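Local coordinates for protein amino acid amide racemase (Ochrobactrum anthropi, PDB 6GIO) that belongs to the class-III aminotransferase family of pyridoxal-5'-phosphate-dependent enzymes and binds that cofactor in a two-subunit assembly, at residues 103-108 and 284-289; 33-38 and 409-414. One frame throughout, in Å; residues are numbered along the deposited sequence.

Contact 1 (103-108 and 284-289); sequences ERRVWF and VMDHAP
Met285 carries the apolar part of this contact, against CB of Arg105 and CB of Trp107. Its own CB lies 3.9 Å from CB of Arg105. Successive bends at chi2 and chi3 (both -61°) curl the Met285 chain along the strand toward Trp107, and its CE reaches CB of Trp107 at 3.7 Å; the indole itself leads away and gives its NE1 to the carbonyl of Val292.

The polar part is indirect. A water accepts from NE of Arg105 at 3.2 Å and lies 2.9 Å from OD1 of Asp286, with several acceptors competing for its protons. The guanidinium and carboxylate planes stand 81° apart, and no N-H points at OD2 of Asp286, which Gln282 NE2 bonds, so the direct interaction is probably electrostatic. The far end of Arg105 is held within its own segment: NH1 and NH2 both grip OE1 of Glu103, NH1 at 2.7 Å, and NH1 also donates to the carbonyl O of Arg104.

Strand 104-109, outermost of its sheet within this chain, thus packs against the end of helix 282-285, which follows its antiparallel neighbour 276-281. Helix 112-127 touches Trp107, while Glu17 N of the second subunit bonds OD1 of Asp286 and backbone bonds from Val106 and Met285 reach that subunit, placing the contact at the dimer interface.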
loop_
_atom_site.group_PDB
_atom_site.type_symbol
_atom_site.label_atom_id
_atom_site.label_comp_id
_atom_site.label_asym_id
_atom_site.label_seq_id
_atom_site.Cartn_x
_atom_site.Cartn_y
_atom_site.Cartn_z
ATOM N N GLU C 103 -3.701 -5.875 26.846
ATOM C CA GLU C 103 -3.465 -6.593 25.609
ATOM C C GLU C 103 -3.513 -5.643 24.384
ATOM O O GLU C 103 -4.381 -4.751 24.278
ATOM C CB GLU C 103 -4.483 -7.725 25.469
ATOM C CG GLU C 103 -4.348 -8.841 26.523
ATOM C CD GLU C 103 -3.264 -9.863 26.177
ATOM O OE1 GLU C 103 -2.883 -9.990 24.978
ATOM O OE2 GLU C 103 -2.796 -10.568 27.100
ATOM N N ARG C 104 -2.534 -5.792 23.501
ATOM C CA ARG C 104 -2.452 -4.985 22.288
ATOM C C ARG C 104 -2.014 -5.894 21.134
ATOM O O ARG C 104 -1.441 -6.972 21.351
ATOM C CB ARG C 104 -1.450 -3.838 22.451
ATOM C CG ARG C 104 -1.769 -2.909 23.614
ATOM C CD ARG C 104 -0.762 -1.786 23.737
ATOM N NE ARG C 104 0.538 -2.319 24.099
ATOM C CZ ARG C 104 1.700 -1.802 23.769
ATOM N NH1 ARG C 104 1.788 -0.689 23.066
ATOM N NH2 ARG C 104 2.793 -2.408 24.164
ATOM N N ARG C 105 -2.319 -5.486 19.920
ATOM C CA ARG C 105 -1.865 -6.210 18.731
ATOM C C ARG C 105 -1.471 -5.208 17.641
ATOM O O ARG C 105 -1.798 -3.994 17.706
ATOM C CB ARG C 105 -2.960 -7.109 18.190
ATOM C CG ARG C 105 -3.546 -8.098 19.184
ATOM C CD ARG C 105 -2.577 -9.218 19.478
ATOM N NE ARG C 105 -3.120 -10.278 20.310
ATOM C CZ ARG C 105 -3.125 -10.303 21.643
ATOM N NH1 ARG C 105 -2.627 -9.300 22.330
ATOM N NH2 ARG C 105 -3.633 -11.356 22.292
ATOM N N VAL C 106 -0.820 -5.776 16.625
ATOM C CA VAL C 106 -0.206 -5.043 15.536
ATOM C C VAL C 106 -0.729 -5.536 14.191
ATOM O O VAL C 106 -0.812 -6.737 13.935
ATOM C CB VAL C 106 1.284 -5.265 15.551
ATOM C CG1 VAL C 106 1.966 -4.350 14.533
ATOM C CG2 VAL C 106 1.783 -5.018 16.965
ATOM N N TRP C 107 -1.121 -4.605 13.356
ATOM C CA TRP C 107 -1.466 -4.900 11.980
ATOM C C TRP C 107 -0.399 -4.252 11.181
ATOM O O TRP C 107 0.028 -3.198 11.531
ATOM C CB TRP C 107 -2.822 -4.255 11.663
ATOM C CG TRP C 107 -3.257 -4.187 10.234
ATOM C CD1 TRP C 107 -4.091 -5.045 9.616
ATOM C CD2 TRP C 107 -2.953 -3.141 9.273
ATOM N NE1 TRP C 107 -4.301 -4.636 8.315
ATOM C CE2 TRP C 107 -3.630 -3.462 8.086
ATOM C CE3 TRP C 107 -2.165 -1.966 9.307
ATOM C CZ2 TRP C 107 -3.568 -2.657 6.933
ATOM C CZ3 TRP C 107 -2.089 -1.167 8.115
ATOM C CH2 TRP C 107 -2.787 -1.542 6.964
ATOM N N PHE C 108 -0.027 -4.851 10.064
ATOM C CA PHE C 108 0.932 -4.259 9.126
ATOM C C PHE C 108 0.344 -3.873 7.787
ATOM O O PHE C 108 -0.548 -4.555 7.279
ATOM C CB PHE C 108 2.043 -5.262 8.849
ATOM C CG PHE C 108 2.988 -5.439 9.996
ATOM C CD1 PHE C 108 3.837 -4.395 10.385
ATOM C CD2 PHE C 108 3.006 -6.637 10.724
ATOM C CE1 PHE C 108 4.696 -4.536 11.462
ATOM C CE2 PHE C 108 3.894 -6.798 11.777
ATOM C CZ PHE C 108 4.726 -5.748 12.167
ATOM N N VAL C 284 -10.078 -3.906 19.913
ATOM C CA VAL C 284 -10.265 -3.281 18.587
ATOM C C VAL C 284 -9.602 -4.099 17.479
ATOM O O VAL C 284 -10.213 -4.363 16.434
ATOM C CB VAL C 284 -9.639 -1.868 18.573
ATOM C CG1 VAL C 284 -9.658 -1.251 17.169
ATOM C CG2 VAL C 284 -10.324 -0.985 19.596
ATOM N N MET C 285 -8.350 -4.478 17.707
ATOM C CA MET C 285 -7.490 -4.999 16.655
ATOM C C MET C 285 -7.885 -6.418 16.231
ATOM O O MET C 285 -7.666 -6.839 15.080
ATOM C CB MET C 285 -6.025 -4.916 17.084
ATOM C CG MET C 285 -5.558 -3.507 17.351
ATOM S SD MET C 285 -5.647 -2.388 15.916
ATOM C CE MET C 285 -4.566 -3.195 14.761
ATOM N N ASP C 286 -8.498 -7.140 17.165
ATOM C CA ASP C 286 -9.064 -8.455 16.893
ATOM C C ASP C 286 -10.570 -8.403 16.613
ATOM O O ASP C 286 -11.245 -9.408 16.787
ATOM C CB ASP C 286 -8.821 -9.398 18.076
ATOM C CG ASP C 286 -7.399 -9.871 18.162
ATOM O OD1 ASP C 286 -6.556 -9.508 17.278
ATOM O OD2 ASP C 286 -7.123 -10.614 19.147
ATOM N N HIS C 287 -11.086 -7.267 16.150
ATOM C CA HIS C 287 -12.553 -7.065 15.963
ATOM C C HIS C 287 -13.191 -8.189 15.130
ATOM O O HIS C 287 -14.218 -8.711 15.505
ATOM C CB HIS C 287 -12.831 -5.700 15.312
ATOM C CG HIS C 287 -14.210 -5.557 14.756
ATOM N ND1 HIS C 287 -15.318 -5.387 15.558
ATOM C CD2 HIS C 287 -14.660 -5.533 13.476
ATOM C CE1 HIS C 287 -16.396 -5.287 14.799
ATOM N NE2 HIS C 287 -16.028 -5.390 13.532
ATOM N N ALA C 288 -12.567 -8.556 14.015
ATOM C CA ALA C 288 -13.037 -9.678 13.219
ATOM C C ALA C 288 -11.922 -10.217 12.347
ATOM O O ALA C 288 -11.062 -9.464 11.920
ATOM C CB ALA C 288 -14.196 -9.237 12.349
ATOM N N PRO C 289 -11.965 -11.518 12.015
ATOM C CA PRO C 289 -10.961 -11.990 11.099
ATOM C C PRO C 289 -11.120 -11.397 9.715
ATOM O O PRO C 289 -12.193 -10.986 9.313
ATOM C CB PRO C 289 -11.181 -13.515 11.100
ATOM C CG PRO C 289 -12.638 -13.674 11.397
ATOM C CD PRO C 289 -12.926 -12.574 12.381
HETATM O O HOH W 1 -4.656 -11.555 17.871
#

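Contact 2 (33-38 and 409-414); sequences GNRLIE and IDEAAD
A surface salt bridge, carried by one side chain from each segment, spans from strand 35-38 to helix 406-424. The strand lies next to strand 28-32, the outermost of a mixed sheet within this chain, and the helix passes close enough for Glu411 to meet Arg35 while both also touch Leu45 of strand 43-46.

The geometry is that of a two-pronged, end-on pairing. NH2 of Arg35 donates to OE1 of Glu411 at 3.2 Å with an N-H...O angle of 165°; it meets the syn lone pair of OE1, which itself lies in the guanidinium plane. A second, weak bond runs from NH1 of Arg35 to OE2 of Glu411 at 3.4 Å. Guanidinium and carboxylate planes differ by 12°, so the two flat groups face each other edge to edge, almost coplanar. Glu411 gets there by reaching straight out from the helix, its CG opposite the backbone N (chi1 -180°) and its chain extended beyond, whereas Arg35 approaches from the opposite direction with a bend at chi3.

The guanidinium has a further tie, since NE of Arg35 bonds OG of Ser43 on the adjacent strand, which would restrict its rotation. With just 73 Å² buried between the segments, the link rests on directed charge pairing with little apolar packing.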
loop_
_atom_site.group_PDB
_atom_site.type_symbol
_atom_site.label_atom_id
_atom_site.label_comp_id
_atom_site.label_asym_id
_atom_site.label_seq_id
_atom_site.Cartn_x
_atom_site.Cartn_y
_atom_site.Cartn_z
ATOM N N GLY C 33 24.992 6.789 1.710
ATOM C CA GLY C 33 24.989 7.515 2.948
ATOM C C GLY C 33 23.816 8.448 2.967
ATOM O O GLY C 33 22.682 8.084 2.634
ATOM N N ASN C 34 24.091 9.681 3.332
ATOM C CA ASN C 34 23.079 10.711 3.313
ATOM C C ASN C 34 23.053 11.452 1.962
ATOM O O ASN C 34 22.477 12.538 1.873
ATOM C CB ASN C 34 23.322 11.658 4.488
ATOM C CG ASN C 34 23.381 10.918 5.831
ATOM O OD1 ASN C 34 22.637 9.971 6.064
ATOM N ND2 ASN C 34 24.308 11.308 6.684
ATOM N N ARG C 35 23.648 10.891 0.913
ATOM C CA ARG C 35 23.639 11.586 -0.407
ATOM C C ARG C 35 22.911 10.803 -1.482
ATOM O O ARG C 35 22.863 9.576 -1.417
ATOM C CB ARG C 35 25.070 11.883 -0.878
ATOM C CG ARG C 35 25.972 12.534 0.182
ATOM C CD ARG C 35 27.311 12.972 -0.416
ATOM N NE ARG C 35 27.114 14.171 -1.218
ATOM C CZ ARG C 35 27.116 15.415 -0.728
ATOM N NH1 ARG C 35 26.907 16.429 -1.555
ATOM N NH2 ARG C 35 27.346 15.652 0.563
ATOM N N LEU C 36 22.328 11.514 -2.458
ATOM C CA LEU C 36 21.615 10.904 -3.563
ATOM C C LEU C 36 22.391 11.176 -4.842
ATOM O O LEU C 36 22.971 12.257 -5.000
ATOM C CB LEU C 36 20.187 11.453 -3.699
ATOM C CG LEU C 36 19.264 11.013 -2.549
ATOM C CD1 LEU C 36 17.984 11.822 -2.574
ATOM C CD2 LEU C 36 18.974 9.512 -2.590
ATOM N N ILE C 37 22.400 10.200 -5.753
ATOM C CA ILE C 37 23.182 10.358 -6.990
ATOM C C ILE C 37 22.283 10.666 -8.172
ATOM O O ILE C 37 21.433 9.875 -8.557
ATOM C CB ILE C 37 24.012 9.092 -7.327
ATOM C CG1 ILE C 37 24.687 8.533 -6.088
ATOM C CG2 ILE C 37 24.986 9.391 -8.473
ATOM C CD1 ILE C 37 25.610 9.473 -5.361
ATOM N N GLU C 38 22.459 11.842 -8.725
ATOM C CA GLU C 38 21.716 12.252 -9.907
ATOM C C GLU C 38 22.273 11.527 -11.103
ATOM O O GLU C 38 23.452 11.188 -11.125
ATOM C CB GLU C 38 21.833 13.768 -10.100
ATOM C CG GLU C 38 21.089 14.317 -11.310
ATOM C CD GLU C 38 20.733 15.809 -11.205
ATOM O OE1 GLU C 38 21.522 16.586 -10.608
ATOM O OE2 GLU C 38 19.647 16.184 -11.729
ATOM N N ILE C 409 25.629 19.150 8.257
ATOM C CA ILE C 409 24.837 20.276 8.770
ATOM C C ILE C 409 25.399 21.620 8.301
ATOM O O ILE C 409 24.622 22.467 7.865
ATOM C CB ILE C 409 24.667 20.235 10.302
ATOM C CG1 ILE C 409 23.774 19.062 10.680
ATOM C CG2 ILE C 409 24.020 21.524 10.805
ATOM C CD1 ILE C 409 23.748 18.730 12.159
ATOM N N ASP C 410 26.730 21.819 8.357
ATOM C CA ASP C 410 27.343 23.076 7.835
ATOM C C ASP C 410 27.135 23.229 6.344
ATOM O O ASP C 410 26.941 24.331 5.867
ATOM C CB ASP C 410 28.885 23.175 8.051
ATOM C CG ASP C 410 29.291 23.247 9.504
ATOM O OD1 ASP C 410 28.504 23.759 10.327
ATOM O OD2 ASP C 410 30.427 22.792 9.824
ATOM N N GLU C 411 27.264 22.136 5.595
ATOM C CA GLU C 411 27.078 22.185 4.141
ATOM C C GLU C 411 25.628 22.553 3.793
ATOM O O GLU C 411 25.352 23.301 2.823
ATOM C CB GLU C 411 27.422 20.835 3.519
ATOM C CG GLU C 411 27.261 20.815 2.021
ATOM C CD GLU C 411 27.442 19.446 1.408
ATOM O OE1 GLU C 411 27.557 18.441 2.154
ATOM O OE2 GLU C 411 27.462 19.375 0.151
ATOM N N ALA C 412 24.710 22.011 4.585
ATOM C CA ALA C 412 23.289 22.307 4.426
ATOM C C ALA C 412 22.942 23.778 4.664
ATOM O O ALA C 412 22.267 24.435 3.855
ATOM C CB ALA C 412 22.479 21.408 5.365
ATOM N N ALA C 413 23.350 24.274 5.819
ATOM C CA ALA C 413 23.100 25.651 6.214
ATOM C C ALA C 413 23.686 26.620 5.191
ATOM O O ALA C 413 23.083 27.645 4.839
ATOM C CB ALA C 413 23.710 25.885 7.562
ATOM N N ASP C 414 24.858 26.293 4.687
ATOM C CA ASP C 414 25.498 27.155 3.696
ATOM C C ASP C 414 24.743 27.175 2.393
ATOM O O ASP C 414 24.592 28.241 1.750
ATOM C CB ASP C 414 26.957 26.726 3.502
ATOM C CG ASP C 414 27.883 27.239 4.624
ATOM O OD1 ASP C 414 27.495 28.125 5.427
ATOM O OD2 ASP C 414 29.010 26.737 4.715
#

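Overall arrangement
Contacts 1 and 2 lie on opposite sides of the chain's centre, with their own centres 41 Å apart and nearest atoms about 24 Å apart. They share neither sheet nor helix: 103-108 is on a strand that is outermost, within this chain, in one seven-stranded mixed sheet, whereas 33-38 belongs to another, whose strands come from both ends of the chain. In sequence the order is 33-38, 103-108, 284-289, 409-414, so contact 1 is nested inside the loop that contact 2 closes. Contact 2 therefore brings early and late parts of the chain together, while contact 1 joins parts of the intervening chain beside the second subunit, with the side chain of Trp107 about 9 Å from a bound pyridoxal-5'-phosphate.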